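Local coordinates for PaxB (Photorhabdus luminescens, PDB 6EK4), which probably acts as one component of a two-component alpha-helical pore-forming toxin of the YaxAB type, at residues 89-94 with 103-108; 143-148 with 286-291. All coordinates share one frame; numbering follows the deposited sequence.

The two contacts lie far apart in a long, mainly helical molecule. Contact 1 (89-94 with 103-108) comes first along the chain and is complete before contact 2 (143-148 with 286-291) begins. Their centres are about 66 Å apart, and their nearest atoms about 49 Å. Helix 101-141 connects them: its start takes part in contact 1, and the loop after its end takes part in contact 2. Contact 1 is a surface hairpin about 66 Å from the centre of the chain. Contact 2 is a buried contact about 9 Å from that centre, where the loop packs on helix 247-321. One marks the turn at an extremity, the other the middle of the elongated bundle.

Contact 1: 89-94 with 103-108; sequences TELEDP and TLLEAR
Leu-91, just past the end of helix 80-90, packs against Leu-104 and Leu-105 in the first turns of helix 101-141. The contact between the segments is apolar. The CB bond of Leu-91 points toward helix 101-141, and with CG anti to the backbone N (chi1 -159°) the branched end meets both leucines. CD1 of Leu-91 lies 4.1 Å from CB of Leu-104, and these two side chains slide past each other in opposite directions. Leu-105 crosses Leu-91 at about a right angle. Its CD1 meets the branched end of Leu-91, 3.7 Å from CD2 of that residue and 3.8 Å from its CD1. One methyl thus bears on both. The backbones stay well apart, with 7.8 Å between CA of Leu-91 and CA of Leu-104.

Arg-108 extends the packing onto Leu-84 and Ile-87 of helix 80-90, and its NH1 makes a long, weak ion pair with Asp-88. Thr-103 OG1 hydrogen-bonds back to Glu-99 O, just before helix 101-141 begins.

The arrangement is that of an antiparallel helical hairpin, in which leucines at the turn join helix 80-90 to helix 101-141.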
ATOM      1  N   THR A  89      18.635  54.958  22.725  1.00114.13           N
ATOM      2  CA  THR A  89      20.003  55.197  23.195  1.00116.59           C
ATOM      3  C   THR A  89      20.255  56.684  23.458  1.00117.80           C
ATOM      4  O   THR A  89      20.953  57.039  24.410  1.00119.03           O
ATOM      5  CB  THR A  89      21.055  54.680  22.193  1.00117.40           C
ATOM      6  OG1 THR A  89      20.767  55.189  20.886  1.00116.77           O
ATOM      7  CG2 THR A  89      21.066  53.153  22.157  1.00117.62           C
ATOM      8  N   GLU A  90      19.681  57.543  22.616  1.00117.75           N
ATOM      9  CA  GLU A  90      19.783  58.996  22.793  1.00118.31           C
ATOM     10  C   GLU A  90      18.771  59.521  23.821  1.00118.00           C
ATOM     11  O   GLU A  90      18.829  60.687  24.213  1.00118.49           O
ATOM     12  CB  GLU A  90      19.587  59.716  21.454  1.00117.58           C
ATOM     13  CG  GLU A  90      20.228  61.097  21.389  1.00118.57           C
ATOM     14  CD  GLU A  90      19.690  61.952  20.256  1.00117.81           C
ATOM     15  OE1 GLU A  90      19.650  63.191  20.417  1.00117.18           O
ATOM     16  OE2 GLU A  90      19.303  61.391  19.208  1.00117.10           O
ATOM     17  N   LEU A  91      17.853  58.658  24.256  1.00117.90           N
ATOM     18  CA  LEU A  91      16.833  59.013  25.242  1.00118.36           C
ATOM     19  C   LEU A  91      17.307  58.654  26.656  1.00121.20           C
ATOM     20  O   LEU A  91      16.563  58.053  27.435  1.00121.63           O
ATOM     21  CB  LEU A  91      15.528  58.278  24.905  1.00117.12           C
ATOM     22  CG  LEU A  91      14.204  58.821  25.444  1.00116.28           C
ATOM     23  CD1 LEU A  91      13.828  60.119  24.746  1.00115.26           C
ATOM     24  CD2 LEU A  91      13.110  57.780  25.257  1.00115.28           C
ATOM     25  N   GLU A  92      18.543  59.034  26.985  1.00124.42           N
ATOM     26  CA  GLU A  92      19.185  58.625  28.237  1.00127.89           C
ATOM     27  C   GLU A  92      19.783  59.809  29.002  1.00130.10           C
ATOM     28  O   GLU A  92      19.407  60.067  30.147  1.00131.04           O
ATOM     29  CB  GLU A  92      20.286  57.595  27.953  1.00129.22           C
ATOM     30  CG  GLU A  92      19.818  56.304  27.290  1.00128.26           C
ATOM     31  CD  GLU A  92      19.175  55.328  28.260  1.00128.87           C
ATOM     32  OE1 GLU A  92      19.658  54.179  28.353  1.00129.27           O
ATOM     33  OE2 GLU A  92      18.191  55.702  28.932  1.00128.69           O
ATOM     34  N   ASP A  93      20.715  60.518  28.365  1.00132.05           N
ATOM     35  CA  ASP A  93      21.443  61.627  29.002  1.00134.63           C
ATOM     36  C   ASP A  93      20.535  62.810  29.362  1.00135.09           C
ATOM     37  O   ASP A  93      19.416  62.907  28.852  1.00135.04           O
ATOM     38  CB  ASP A  93      22.590  62.103  28.093  1.00134.79           C
ATOM     39  CG  ASP A  93      22.102  62.653  26.759  1.00133.02           C
ATOM     40  OD1 ASP A  93      22.684  63.649  26.278  1.00132.02           O
ATOM     41  OD2 ASP A  93      21.142  62.090  26.191  1.00132.31           O
ATOM     42  N   PRO A  94      21.006  63.709  30.254  1.00136.96           N
ATOM     43  CA  PRO A  94      20.235  64.918  30.569  1.00136.46           C
ATOM     44  C   PRO A  94      19.995  65.793  29.336  1.00135.81           C
ATOM     45  O   PRO A  94      20.931  66.403  28.814  1.00136.10           O
ATOM     46  CB  PRO A  94      21.111  65.646  31.605  1.00138.19           C
ATOM     47  CG  PRO A  94      22.458  65.012  31.512  1.00139.76           C
ATOM     48  CD  PRO A  94      22.198  63.594  31.113  1.00139.41           C
ATOM     49  N   THR A 103       9.425  65.266  22.098  1.00116.15           N
ATOM     50  CA  THR A 103       9.320  65.086  20.649  1.00114.00           C
ATOM     51  C   THR A 103       9.774  63.687  20.223  1.00112.50           C
ATOM     52  O   THR A 103       9.121  63.047  19.397  1.00111.29           O
ATOM     53  CB  THR A 103      10.147  66.145  19.889  1.00113.81           C
ATOM     54  OG1 THR A 103       9.966  67.428  20.502  1.00114.38           O
ATOM     55  CG2 THR A 103       9.720  66.223  18.427  1.00113.13           C
ATOM     56  N   LEU A 104      10.887  63.221  20.787  1.00111.76           N
ATOM     57  CA  LEU A 104      11.418  61.887  20.482  1.00110.33           C
ATOM     58  C   LEU A 104      10.476  60.766  20.931  1.00108.74           C
ATOM     59  O   LEU A 104      10.402  59.723  20.279  1.00108.32           O
ATOM     60  CB  LEU A 104      12.804  61.687  21.112  1.00111.61           C
ATOM     61  CG  LEU A 104      13.980  62.406  20.438  1.00112.50           C
ATOM     62  CD1 LEU A 104      15.217  62.345  21.322  1.00113.57           C
ATOM     63  CD2 LEU A 104      14.275  61.824  19.063  1.00112.28           C
ATOM     64  N   LEU A 105       9.772  60.978  22.042  1.00107.26           N
ATOM     65  CA  LEU A 105       8.751  60.028  22.500  1.00106.10           C
ATOM     66  C   LEU A 105       7.611  59.908  21.489  1.00104.51           C
ATOM     67  O   LEU A 105       7.140  58.805  21.208  1.00105.67           O
ATOM     68  CB  LEU A 105       8.186  60.420  23.875  1.00106.53           C
ATOM     69  CG  LEU A 105       8.705  59.625  25.078  1.00107.86           C
ATOM     70  CD1 LEU A 105      10.130  60.015  25.432  1.00108.51           C
ATOM     71  CD2 LEU A 105       7.792  59.818  26.279  1.00108.66           C
ATOM     72  N   GLU A 106       7.178  61.045  20.948  1.00102.43           N
ATOM     73  CA  GLU A 106       6.099  61.069  19.959  1.00101.38           C
ATOM     74  C   GLU A 106       6.541  60.472  18.618  1.00 99.23           C
ATOM     75  O   GLU A 106       5.713  59.968  17.855  1.00 98.54           O
ATOM     76  CB  GLU A 106       5.587  62.498  19.761  1.00102.01           C
ATOM     77  CG  GLU A 106       4.230  62.577  19.076  1.00102.79           C
ATOM     78  CD  GLU A 106       3.652  63.982  19.055  1.00104.65           C
ATOM     79  OE1 GLU A 106       4.266  64.904  19.636  1.00105.80           O
ATOM     80  OE2 GLU A 106       2.572  64.163  18.453  1.00105.23           O
ATOM     81  N   ALA A 107       7.842  60.532  18.341  1.00 97.58           N
ATOM     82  CA  ALA A 107       8.416  59.913  17.147  1.00 96.02           C
ATOM     83  C   ALA A 107       8.475  58.393  17.279  1.00 95.16           C
ATOM     84  O   ALA A 107       8.210  57.677  16.313  1.00 93.94           O
ATOM     85  CB  ALA A 107       9.805  60.471  16.875  1.00 96.30           C
ATOM     86  N   ARG A 108       8.821  57.905  18.469  1.00 95.06           N
ATOM     87  CA  ARG A 108       8.903  56.460  18.711  1.00 95.14           C
ATOM     88  C   ARG A 108       7.501  55.849  18.814  1.00 94.99           C
ATOM     89  O   ARG A 108       7.304  54.678  18.483  1.00 95.36           O
ATOM     90  CB  ARG A 108       9.758  56.140  19.954  1.00 95.68           C
ATOM     91  CG  ARG A 108       9.013  55.615  21.175  1.00 95.77           C
ATOM     92  CD  ARG A 108       9.966  55.359  22.335  1.00 97.01           C
ATOM     93  NE  ARG A 108       9.490  54.287  23.215  1.00 98.09           N
ATOM     94  CZ  ARG A 108       9.764  52.987  23.071  1.00 98.14           C
ATOM     95  NH1 ARG A 108      10.523  52.547  22.069  1.00 97.73           N
ATOM     96  NH2 ARG A 108       9.268  52.113  23.940  1.00 98.65           N
TER

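Contact 2: 143-148 with 286-291; sequences VVILER and EDVHQI
Ile-145 reaches out of the loop 143-148 and lays its side chain against Val-288 and Ile-291 of helix 247-321. Its first torsion places CG1 between the backbone N and the carbonyl carbon (chi1 50°). The next torsion is extended (chi2 167°), so CD1 is carried out to the helix surface. There CD1 is 4.0 Å from CG1 of Val-288 and 3.8 Å from the backbone O of the same residue. Further along the helix, CD1 also meets CG2 of Ile-291 at 4.2 Å. The root of the side chain takes part as well, with CB of Ile-145 lying 4.1 Å from CG1 of Val-288. The Ile-145 and Val-288 side chains slide past each other in opposite directions.

Val-288 and Ile-291 are one helical turn apart, and each meets Ile-145 with a gamma methyl that is anti to its own backbone N. All three residues are buried.

Leu-146 makes a looser contact beside this. Its CD2 lies over one face of the His-289 ring, 4.5 Å from CE1 of that histidine. The first bond of the His-289 side chain points away from the loop, yet its ring ends up nearer, under CD2 of Leu-146.

Neighbouring helices add to the packing. Ile-50 of helix 42-73 touches Ile-145, Ile-43 of that helix touches Val-288, and Leu-149 touches Val-288 and His-289. The loop backbone is held too: Val-143 O accepts a hydrogen bond from Arg-295, and Val-144 O one from Lys-46. Arg-148 is the N-cap of helix 149-193.

This is loop-on-helix packing within a helical bundle: the connection between helices 101-141 and 149-193 is seated on long helix 247-321, consistent with the elongated all-helical architecture of an alpha-pore-forming toxin.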
ATOM      1  N   VAL A 143     -12.049  11.203   4.993  1.00 77.81           N
ATOM      2  CA  VAL A 143     -12.433  10.101   4.111  1.00 78.08           C
ATOM      3  C   VAL A 143     -12.206   8.785   4.852  1.00 78.61           C
ATOM      4  O   VAL A 143     -11.074   8.463   5.208  1.00 78.31           O
ATOM      5  CB  VAL A 143     -11.626  10.100   2.794  1.00 76.70           C
ATOM      6  CG1 VAL A 143     -12.072   8.952   1.896  1.00 76.71           C
ATOM      7  CG2 VAL A 143     -11.776  11.433   2.073  1.00 76.40           C
ATOM      8  N   VAL A 144     -13.281   8.034   5.083  1.00 80.09           N
ATOM      9  CA  VAL A 144     -13.211   6.791   5.853  1.00 81.57           C
ATOM     10  C   VAL A 144     -13.052   5.599   4.911  1.00 82.39           C
ATOM     11  O   VAL A 144     -13.906   5.364   4.060  1.00 82.49           O
ATOM     12  CB  VAL A 144     -14.472   6.591   6.721  1.00 83.24           C
ATOM     13  CG1 VAL A 144     -14.283   5.420   7.678  1.00 83.98           C
ATOM     14  CG2 VAL A 144     -14.794   7.864   7.495  1.00 83.58           C
ATOM     15  N   ILE A 145     -11.963   4.849   5.078  1.00 83.73           N
ATOM     16  CA  ILE A 145     -11.650   3.712   4.196  1.00 84.48           C
ATOM     17  C   ILE A 145     -11.471   2.363   4.909  1.00 86.81           C
ATOM     18  O   ILE A 145     -11.577   1.318   4.266  1.00 86.91           O
ATOM     19  CB  ILE A 145     -10.390   3.989   3.340  1.00 83.22           C
ATOM     20  CG1 ILE A 145      -9.228   4.486   4.207  1.00 82.97           C
ATOM     21  CG2 ILE A 145     -10.705   5.005   2.251  1.00 83.05           C
ATOM     22  CD1 ILE A 145      -7.889   4.477   3.503  1.00 81.97           C
ATOM     23  N   LEU A 146     -11.210   2.378   6.217  1.00 90.01           N
ATOM     24  CA  LEU A 146     -10.904   1.149   6.963  1.00 92.51           C
ATOM     25  C   LEU A 146     -12.104   0.514   7.679  1.00 96.09           C
ATOM     26  O   LEU A 146     -11.924  -0.364   8.526  1.00 96.89           O
ATOM     27  CB  LEU A 146      -9.782   1.410   7.979  1.00 92.38           C
ATOM     28  CG  LEU A 146      -8.410   1.832   7.440  1.00 91.00           C
ATOM     29  CD1 LEU A 146      -7.408   1.905   8.584  1.00 91.43           C
ATOM     30  CD2 LEU A 146      -7.919   0.884   6.354  1.00 90.01           C
ATOM     31  N   GLU A 147     -13.322   0.938   7.339  1.00 99.75           N
ATOM     32  CA  GLU A 147     -14.525   0.315   7.898  1.00103.75           C
ATOM     33  C   GLU A 147     -14.675  -1.112   7.372  1.00105.68           C
ATOM     34  O   GLU A 147     -14.816  -1.322   6.167  1.00104.97           O
ATOM     35  CB  GLU A 147     -15.778   1.132   7.575  1.00105.43           C
ATOM     36  CG  GLU A 147     -16.000   2.306   8.517  1.00107.21           C
ATOM     37  CD  GLU A 147     -17.216   3.142   8.156  1.00108.91           C
ATOM     38  OE1 GLU A 147     -17.429   4.186   8.809  1.00109.65           O
ATOM     39  OE2 GLU A 147     -17.959   2.763   7.224  1.00109.34           O
ATOM     40  N   ARG A 148     -14.638  -2.075   8.293  1.00109.54           N
ATOM     41  CA  ARG A 148     -14.682  -3.514   7.988  1.00111.71           C
ATOM     42  C   ARG A 148     -13.790  -3.947   6.814  1.00110.20           C
ATOM     43  O   ARG A 148     -14.181  -4.789   6.002  1.00111.13           O
ATOM     44  CB  ARG A 148     -16.130  -4.001   7.797  1.00114.21           C
ATOM     45  CG  ARG A 148     -16.902  -3.375   6.644  1.00114.72           C
ATOM     46  CD  ARG A 148     -18.179  -4.151   6.367  1.00117.03           C
ATOM     47  NE  ARG A 148     -19.187  -3.334   5.695  1.00118.38           N
ATOM     48  CZ  ARG A 148     -20.431  -3.735   5.436  1.00119.93           C
ATOM     49  NH1 ARG A 148     -20.841  -4.952   5.786  1.00120.43           N
ATOM     50  NH2 ARG A 148     -21.273  -2.909   4.823  1.00120.46           N
ATOM     51  N   GLU A 286      -4.641  -4.699   0.606  1.00 71.54           N
ATOM     52  CA  GLU A 286      -3.345  -4.330   1.193  1.00 73.00           C
ATOM     53  C   GLU A 286      -2.853  -2.950   0.742  1.00 72.82           C
ATOM     54  O   GLU A 286      -2.152  -2.270   1.493  1.00 73.56           O
ATOM     55  CB  GLU A 286      -2.276  -5.392   0.896  1.00 73.94           C
ATOM     56  CG  GLU A 286      -2.095  -6.416   2.009  1.00 76.13           C
ATOM     57  CD  GLU A 286      -1.580  -5.807   3.307  1.00 77.96           C
ATOM     58  OE1 GLU A 286      -0.957  -4.721   3.268  1.00 77.76           O
ATOM     59  OE2 GLU A 286      -1.797  -6.418   4.376  1.00 79.86           O
ATOM     60  N   ASP A 287      -3.208  -2.545  -0.476  1.00 72.47           N
ATOM     61  CA  ASP A 287      -2.878  -1.206  -0.966  1.00 72.36           C
ATOM     62  C   ASP A 287      -3.705  -0.134  -0.254  1.00 72.34           C
ATOM     63  O   ASP A 287      -3.203   0.955   0.019  1.00 71.94           O
ATOM     64  CB  ASP A 287      -3.086  -1.104  -2.483  1.00 72.61           C
ATOM     65  CG  ASP A 287      -2.076  -1.923  -3.276  1.00 72.85           C
ATOM     66  OD1 ASP A 287      -0.932  -2.104  -2.807  1.00 73.13           O
ATOM     67  OD2 ASP A 287      -2.427  -2.378  -4.387  1.00 73.37           O
ATOM     68  N   VAL A 288      -4.966  -0.445   0.049  1.00 72.47           N
ATOM     69  CA  VAL A 288      -5.835   0.478   0.786  1.00 73.03           C
ATOM     70  C   VAL A 288      -5.327   0.657   2.219  1.00 73.49           C
ATOM     71  O   VAL A 288      -5.338   1.768   2.750  1.00 73.66           O
ATOM     72  CB  VAL A 288      -7.309   0.007   0.802  1.00 73.80           C
ATOM     73  CG1 VAL A 288      -8.157   0.907   1.692  1.00 74.73           C
ATOM     74  CG2 VAL A 288      -7.882  -0.010  -0.608  1.00 73.23           C
ATOM     75  N   HIS A 289      -4.892  -0.439   2.838  1.00 74.66           N
ATOM     76  CA  HIS A 289      -4.240  -0.384   4.152  1.00 76.21           C
ATOM     77  C   HIS A 289      -2.966   0.460   4.104  1.00 74.73           C
ATOM     78  O   HIS A 289      -2.666   1.192   5.049  1.00 74.07           O
ATOM     79  CB  HIS A 289      -3.902  -1.793   4.659  1.00 78.46           C
ATOM     80  CG  HIS A 289      -4.996  -2.427   5.460  1.00 81.16           C
ATOM     81  ND1 HIS A 289      -4.988  -2.448   6.837  1.00 83.40           N
ATOM     82  CD2 HIS A 289      -6.128  -3.066   5.079  1.00 82.06           C
ATOM     83  CE1 HIS A 289      -6.069  -3.072   7.271  1.00 84.80           C
ATOM     84  NE2 HIS A 289      -6.777  -3.456   6.225  1.00 83.96           N
ATOM     85  N   GLN A 290      -2.223   0.343   3.005  1.00 73.28           N
ATOM     86  CA  GLN A 290      -1.013   1.134   2.795  1.00 72.69           C
ATOM     87  C   GLN A 290      -1.347   2.613   2.593  1.00 71.74           C
ATOM     88  O   GLN A 290      -0.620   3.480   3.072  1.00 71.78           O
ATOM     89  CB  GLN A 290      -0.222   0.598   1.595  1.00 72.85           C
ATOM     90  CG  GLN A 290       1.140   1.250   1.383  1.00 73.60           C
ATOM     91  CD  GLN A 290       2.064   1.120   2.581  1.00 74.93           C
ATOM     92  OE1 GLN A 290       2.773   2.063   2.935  1.00 75.41           O
ATOM     93  NE2 GLN A 290       2.058  -0.049   3.214  1.00 75.39           N
ATOM     94  N   ILE A 291      -2.441   2.895   1.887  1.00 70.94           N
ATOM     95  CA  ILE A 291      -2.899   4.275   1.682  1.00 70.43           C
ATOM     96  C   ILE A 291      -3.206   4.964   3.015  1.00 71.15           C
ATOM     97  O   ILE A 291      -2.916   6.149   3.181  1.00 71.67           O
ATOM     98  CB  ILE A 291      -4.122   4.339   0.732  1.00 69.99           C
ATOM     99  CG1 ILE A 291      -3.663   4.157  -0.718  1.00 69.54           C
ATOM    100  CG2 ILE A 291      -4.867   5.665   0.864  1.00 69.89           C
ATOM    101  CD1 ILE A 291      -4.784   3.888  -1.700  1.00 69.48           C
TER